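Local coordinates for pirin family protein (Acinetobacter baumannii, PDB 6D0P) that probably catalyses the dioxygenation of flavonols such as quercetin, using a single metal ion held in its N-terminal cupin domain, at residues 39-44 with 183-188; 129-134 with 254-259. All blocks are in the same frame, centred on the assembly; numbering follows the deposited sequence. Where two conformers were deposited one is given.

In the fold
Both interactions join the N-terminal half of this two-cupin pirin fold to the C-terminal half. Interaction 1 lies near the centre of the folded chain and is fully buried: Pro40 and Phe41 press against Leu183, Asn184 and Val185 without a hydrogen bond across the contact. Interaction 2, about 12 Å away between centres, is only partly buried, and there an apolar patch around Leu256 gives way to a carboxylate, a serine and two waters. On the N-terminal side they share a sheet, because strands 41-52 and 121-131 are neighbours in it and Pro40 bonds to Asn131. On the C-terminal side, interaction 1 uses a strand and interaction 2 an irregular loop.

Interaction 1 (39-44 with 183-188); sequences SPFLLL and LNVWDG
The buried seam between the two cupin halves of the pirin fold is formed here by Pro40, just before strand 41-52, and Phe41, its first residue, against Leu183, Asn184 and Val185 of strand 183-190. The short strand segments run almost the same way, 19° apart, but their axes come no closer than 11.6 Å. That gap is too wide for backbone pairing, so side chains bridge it. Phe41 CG stands anti to the carbonyl carbon (chi1 -57°), and the far end of the ring comes nearer the other strand than its first bond would suggest. There CE1 lies 4.1 Å from Val185 CG2, the methyl beside the valine's backbone N, and the two side chains meet at a slant. The neighbouring ring atom CZ approaches the backbone, 3.8 Å from Asn184 O. A long, flat hydrocarbon suits such a span, and a branched valine offers it a compact apolar surface. Pro40 follows a cis peptide bond. Its CG lies over one face of the Phe41 ring, toward the rim, and also touches Leu183 CD2 at 4.3 Å; a rigid ring and a leucine branch suit this buried, apolar spot. The first bond of the Asn184 side chain points away from the other segment; ND2 bonds to Thr252 OG1 and OD1 to the backbone N of Glu169. Among the surrounding strands, Phe41 also packs on Phe29 of strand 23-30 and Leu251 of strand 245-253, while Leu183 reaches Val130. Just beyond, Leu42 and Leu43 both face Trp129 in a classic beta bulge.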
loop_
_atom_site.group_PDB
_atom_site.type_symbol
_atom_site.label_atom_id
_atom_site.label_comp_id
_atom_site.label_asym_id
_atom_site.label_seq_id
_atom_site.Cartn_x
_atom_site.Cartn_y
_atom_site.Cartn_z
ATOM N N SER A 39 -5.070 -2.754 -11.693
ATOM C CA SER A 39 -6.354 -2.984 -10.973
ATOM C C SER A 39 -6.303 -4.278 -10.150
ATOM O O SER A 39 -6.011 -5.351 -10.681
ATOM C CB SER A 39 -7.523 -2.991 -11.949
ATOM O OG SER A 39 -8.769 -3.161 -11.278
ATOM N N PRO A 40 -6.710 -4.238 -8.883
ATOM C CA PRO A 40 -7.369 -3.120 -8.213
ATOM C C PRO A 40 -6.483 -2.097 -7.500
ATOM O O PRO A 40 -7.009 -1.285 -6.733
ATOM C CB PRO A 40 -8.196 -3.883 -7.149
ATOM C CG PRO A 40 -7.301 -5.040 -6.775
ATOM C CD PRO A 40 -6.704 -5.466 -8.087
ATOM N N PHE A 41 -5.165 -2.160 -7.695
ATOM C CA PHE A 41 -4.262 -1.280 -7.008
ATOM C C PHE A 41 -4.187 0.044 -7.756
ATOM O O PHE A 41 -4.199 0.047 -8.962
ATOM C CB PHE A 41 -2.913 -1.966 -6.800
ATOM C CG PHE A 41 -3.095 -3.257 -6.053
ATOM C CD1 PHE A 41 -3.384 -3.245 -4.699
ATOM C CD2 PHE A 41 -3.080 -4.471 -6.720
ATOM C CE1 PHE A 41 -3.632 -4.422 -4.005
ATOM C CE2 PHE A 41 -3.311 -5.647 -6.026
ATOM C CZ PHE A 41 -3.588 -5.623 -4.675
ATOM N N LEU A 42 -4.061 1.143 -7.012
ATOM C CA LEU A 42 -4.084 2.499 -7.614
ATOM C C LEU A 42 -2.756 3.252 -7.465
ATOM O O LEU A 42 -2.406 4.040 -8.357
ATOM C CB LEU A 42 -5.166 3.326 -6.917
ATOM C CG LEU A 42 -6.612 2.970 -7.247
ATOM C CD1 LEU A 42 -7.553 3.681 -6.291
ATOM C CD2 LEU A 42 -6.916 3.295 -8.704
ATOM N N LEU A 43 -2.049 3.037 -6.378
ATOM C CA LEU A 43 -0.873 3.841 -6.078
ATOM C C LEU A 43 -0.049 3.180 -4.979
ATOM O O LEU A 43 -0.599 2.607 -4.055
ATOM C CB LEU A 43 -1.350 5.214 -5.605
ATOM C CG LEU A 43 -0.249 6.238 -5.374
ATOM C CD1 LEU A 43 -0.407 7.422 -6.307
ATOM C CD2 LEU A 43 -0.201 6.658 -3.935
ATOM N N LEU A 44 1.267 3.308 -5.084
ATOM C CA LEU A 44 2.177 2.846 -4.022
ATOM C C LEU A 44 3.281 3.887 -3.864
ATOM O O LEU A 44 4.034 4.197 -4.835
ATOM C CB LEU A 44 2.769 1.463 -4.331
ATOM C CG LEU A 44 3.464 0.774 -3.152
ATOM C CD1 LEU A 44 3.724 -0.698 -3.447
ATOM C CD2 LEU A 44 4.775 1.454 -2.782
ATOM N N LEU A 183 -8.470 -10.070 -3.185
ATOM C CA LEU A 183 -7.148 -9.521 -3.351
ATOM C C LEU A 183 -6.240 -9.966 -2.201
ATOM O O LEU A 183 -6.702 -10.385 -1.116
ATOM C CB LEU A 183 -7.214 -7.993 -3.488
ATOM C CG LEU A 183 -7.627 -7.189 -2.264
ATOM C CD1 LEU A 183 -6.428 -6.848 -1.405
ATOM C CD2 LEU A 183 -8.309 -5.905 -2.672
ATOM N N ASN A 184 -4.952 -9.935 -2.506
ATOM C CA ASN A 184 -3.885 -10.282 -1.581
ATOM C C ASN A 184 -2.927 -9.105 -1.426
ATOM O O ASN A 184 -2.519 -8.453 -2.414
ATOM C CB ASN A 184 -3.038 -11.458 -2.070
ATOM C CG ASN A 184 -3.770 -12.774 -2.023
ATOM O OD1 ASN A 184 -4.188 -13.205 -0.950
ATOM N ND2 ASN A 184 -3.890 -13.439 -3.170
ATOM N N VAL A 185 -2.542 -8.876 -0.179
ATOM C CA VAL A 185 -1.473 -7.952 0.128
ATOM C C VAL A 185 -0.584 -8.702 1.104
ATOM O O VAL A 185 -1.008 -9.003 2.242
ATOM C CB VAL A 185 -1.927 -6.599 0.705
ATOM C CG1 VAL A 185 -0.728 -5.764 1.149
ATOM C CG2 VAL A 185 -2.767 -5.805 -0.287
ATOM N N TRP A 186 0.591 -9.073 0.616
ATOM C CA TRP A 186 1.552 -9.803 1.414
ATOM C C TRP A 186 2.841 -8.987 1.508
ATOM O O TRP A 186 3.272 -8.406 0.508
ATOM C CB TRP A 186 1.869 -11.175 0.800
ATOM C CG TRP A 186 0.693 -12.030 0.463
ATOM C CD1 TRP A 186 -0.514 -12.075 1.095
ATOM C CD2 TRP A 186 0.659 -13.046 -0.557
ATOM N NE1 TRP A 186 -1.319 -13.011 0.497
ATOM C CE2 TRP A 186 -0.621 -13.629 -0.513
ATOM C CE3 TRP A 186 1.568 -13.472 -1.535
ATOM C CZ2 TRP A 186 -1.008 -14.638 -1.394
ATOM C CZ3 TRP A 186 1.187 -14.469 -2.414
ATOM C CH2 TRP A 186 -0.084 -15.045 -2.335
ATOM N N ASP A 187 3.469 -8.922 2.674
ATOM C CA ASP A 187 4.768 -8.233 2.729
ATOM C C ASP A 187 5.765 -9.148 3.439
ATOM O O ASP A 187 5.396 -10.141 4.063
ATOM C CB ASP A 187 4.661 -6.827 3.332
ATOM C CG ASP A 187 4.640 -6.741 4.841
ATOM O OD1 ASP A 187 4.535 -7.792 5.477
ATOM O OD2 ASP A 187 4.739 -5.607 5.370
ATOM N N GLY A 188 7.022 -8.813 3.405
ATOM C CA GLY A 188 7.945 -9.653 4.147
ATOM C C GLY A 188 9.385 -9.450 3.739
ATOM O O GLY A 188 9.747 -8.416 3.150
#

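Interaction 2 (129-134 with 254-259); sequences WVNLPS and QPLNEP
Leu256 and Glu258, two residues apart in the loop after strand 245-253, meet residues 131-134, one through methyl groups and the other through a carboxylate. Leu256 points toward Asn131, Leu132 and Pro133 and divides its two methyls among them. CD1 sits 3.8 Å from Asn131 CB and also rests 3.7 Å from Leu132 O, while CD2 meets Pro133 CG at 4.2 Å. A forked aliphatic side chain suits this place, since one methyl can settle by Asn131 and the Leu132 backbone while the other reaches the proline ring, a rigid and compact apolar surface. Glu258 carries the contact on to Ser134. Its chain is extended beyond CG (chi2 179°), which brings the carboxylate up to that residue, where both oxygens are used. OE1 accepts the backbone N-H of Ser134 at 2.8 Å on its syn side, slightly out of the carboxylate plane, with an N-H...O angle of 155°. OE2 takes the hydroxyl of the same residue, OG, at a short 2.5 Å, from 36° above the plane. Together they would restrict the carboxylate, with the firmer hold from Ser134 N, and a small hydroxyl residue can supply both. One water lies within bonding distance of Glu258 OE1 (2.8 Å) and Leu132 O; another accepts from Asn131 ND2 and lies near Pro259 O. Asn131 OD1 receives Lys137 and the backbone N of Leu132. Leu132's side chain lies about 9 Å from that of the manganese ligand His66 and about 14 Å from the metal, so the contact is outside the first shell. It belongs to the junction of a bicupin fold, where a loop of the C-terminal cupin packs on the segment continuing from strand 121-131 of the N-terminal cupin.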
loop_
_atom_site.group_PDB
_atom_site.type_symbol
_atom_site.label_atom_id
_atom_site.label_comp_id
_atom_site.label_asym_id
_atom_site.label_seq_id
_atom_site.Cartn_x
_atom_site.Cartn_y
_atom_site.Cartn_z
ATOM N N TRP A 129 -2.744 2.640 -2.158
ATOM C CA TRP A 129 -4.134 2.928 -2.422
ATOM C C TRP A 129 -4.735 1.722 -3.157
ATOM O O TRP A 129 -4.141 1.256 -4.129
ATOM C CB TRP A 129 -4.277 4.171 -3.272
ATOM C CG TRP A 129 -3.880 5.459 -2.627
ATOM C CD1 TRP A 129 -3.206 5.658 -1.451
ATOM C CD2 TRP A 129 -4.063 6.756 -3.210
ATOM N NE1 TRP A 129 -3.031 6.996 -1.236
ATOM C CE2 TRP A 129 -3.543 7.697 -2.298
ATOM C CE3 TRP A 129 -4.689 7.215 -4.375
ATOM C CZ2 TRP A 129 -3.588 9.066 -2.550
ATOM C CZ3 TRP A 129 -4.747 8.570 -4.618
ATOM C CH2 TRP A 129 -4.184 9.480 -3.726
ATOM N N VAL A 130 -5.881 1.271 -2.701
ATOM C CA VAL A 130 -6.615 0.155 -3.274
ATOM C C VAL A 130 -7.981 0.659 -3.739
ATOM O O VAL A 130 -8.741 1.288 -2.963
ATOM C CB VAL A 130 -6.783 -0.989 -2.267
ATOM C CG1 VAL A 130 -7.500 -2.183 -2.880
ATOM C CG2 VAL A 130 -5.442 -1.415 -1.683
ATOM N N ASN A 131 -8.334 0.309 -4.961
ATOM C CA ASN A 131 -9.583 0.753 -5.530
ATOM C C ASN A 131 -10.740 -0.095 -4.997
ATOM O O ASN A 131 -10.562 -1.208 -4.544
ATOM C CB ASN A 131 -9.549 0.711 -7.061
ATOM C CG ASN A 131 -10.463 1.733 -7.717
ATOM O OD1 ASN A 131 -11.192 2.466 -7.034
ATOM N ND2 ASN A 131 -10.393 1.828 -9.049
ATOM N N LEU A 132 -11.918 0.496 -5.027
ATOM C CA LEU A 132 -13.160 -0.189 -4.682
ATOM C C LEU A 132 -14.008 -0.457 -5.934
ATOM O O LEU A 132 -14.044 0.355 -6.875
ATOM C CB LEU A 132 -13.940 0.705 -3.716
ATOM C CG LEU A 132 -13.338 0.848 -2.316
ATOM C CD1 LEU A 132 -14.004 1.971 -1.541
ATOM C CD2 LEU A 132 -13.442 -0.463 -1.570
ATOM N N PRO A 133 -14.749 -1.573 -5.924
ATOM C CA PRO A 133 -15.747 -1.780 -6.942
ATOM C C PRO A 133 -16.732 -0.601 -6.905
ATOM O O PRO A 133 -16.957 -0.035 -5.829
ATOM C CB PRO A 133 -16.490 -3.062 -6.540
ATOM C CG PRO A 133 -15.501 -3.760 -5.636
ATOM C CD PRO A 133 -14.775 -2.638 -4.929
ATOM N N SER A 134 -17.329 -0.296 -8.052
ATOM C CA SER A 134 -18.240 0.823 -8.212
ATOM C C SER A 134 -19.320 0.824 -7.130
ATOM O O SER A 134 -19.602 1.859 -6.509
ATOM C CB SER A 134 -18.882 0.810 -9.616
ATOM O OG SER A 134 -19.556 -0.418 -9.832
ATOM N N GLN A 254 -8.212 -9.651 -8.206
ATOM C CA GLN A 254 -9.126 -9.765 -9.314
ATOM C C GLN A 254 -9.277 -8.366 -9.918
ATOM O O GLN A 254 -9.608 -7.423 -9.198
ATOM C CB GLN A 254 -10.481 -10.297 -8.848
ATOM C CG GLN A 254 -11.501 -10.414 -9.974
ATOM C CD GLN A 254 -11.078 -11.432 -11.001
ATOM O OE1 GLN A 254 -10.573 -12.495 -10.665
ATOM N NE2 GLN A 254 -11.276 -11.115 -12.273
ATOM N N PRO A 255 -8.996 -8.216 -11.215
ATOM C CA PRO A 255 -9.153 -6.907 -11.847
ATOM C C PRO A 255 -10.611 -6.441 -11.728
ATOM O O PRO A 255 -11.526 -7.248 -11.838
ATOM C CB PRO A 255 -8.729 -7.054 -13.312
ATOM C CG PRO A 255 -8.025 -8.371 -13.401
ATOM C CD PRO A 255 -8.402 -9.160 -12.159
ATOM N N LEU A 256 -10.832 -5.155 -11.496
ATOM C CA LEU A 256 -12.208 -4.686 -11.277
ATOM C C LEU A 256 -12.961 -4.577 -12.602
ATOM O O LEU A 256 -14.205 -4.704 -12.611
ATOM C CB LEU A 256 -12.203 -3.350 -10.533
ATOM C CG LEU A 256 -11.648 -3.397 -9.113
ATOM C CD1 LEU A 256 -11.765 -2.039 -8.445
ATOM C CD2 LEU A 256 -12.345 -4.456 -8.276
ATOM N N ASN A 257 -12.220 -4.300 -13.671
ATOM C CA ASN A 257 -12.794 -4.167 -15.011
ATOM C C ASN A 257 -13.915 -3.125 -14.992
ATOM O O ASN A 257 -15.016 -3.353 -15.519
ATOM C CB ASN A 257 -13.276 -5.510 -15.554
ATOM C CG ASN A 257 -12.130 -6.404 -15.966
ATOM O OD1 ASN A 257 -11.258 -5.990 -16.728
ATOM N ND2 ASN A 257 -12.149 -7.643 -15.510
ATOM N N GLU A 258 -13.598 -1.988 -14.390
ATOM C CA GLU A 258 -14.511 -0.848 -14.305
ATOM C C GLU A 258 -13.691 0.400 -14.634
ATOM O O GLU A 258 -12.474 0.423 -14.418
ATOM C CB GLU A 258 -15.147 -0.760 -12.909
ATOM C CG GLU A 258 -16.223 -1.802 -12.680
ATOM C CD GLU A 258 -16.853 -1.764 -11.298
ATOM O OE1 GLU A 258 -16.134 -1.478 -10.336
ATOM O OE2 GLU A 258 -18.081 -1.950 -11.210
ATOM N N PRO A 259 -14.337 1.434 -15.149
ATOM C CA PRO A 259 -13.604 2.647 -15.495
ATOM C C PRO A 259 -12.919 3.320 -14.294
ATOM O O PRO A 259 -13.401 3.228 -13.174
ATOM C CB PRO A 259 -14.656 3.617 -16.064
ATOM C CG PRO A 259 -15.869 2.765 -16.322
ATOM C CD PRO A 259 -15.775 1.632 -15.324
HETATM O O HOH W 1 -12.381 3.715 -10.134
HETATM O O HOH W 2 -14.258 0.496 -9.664
#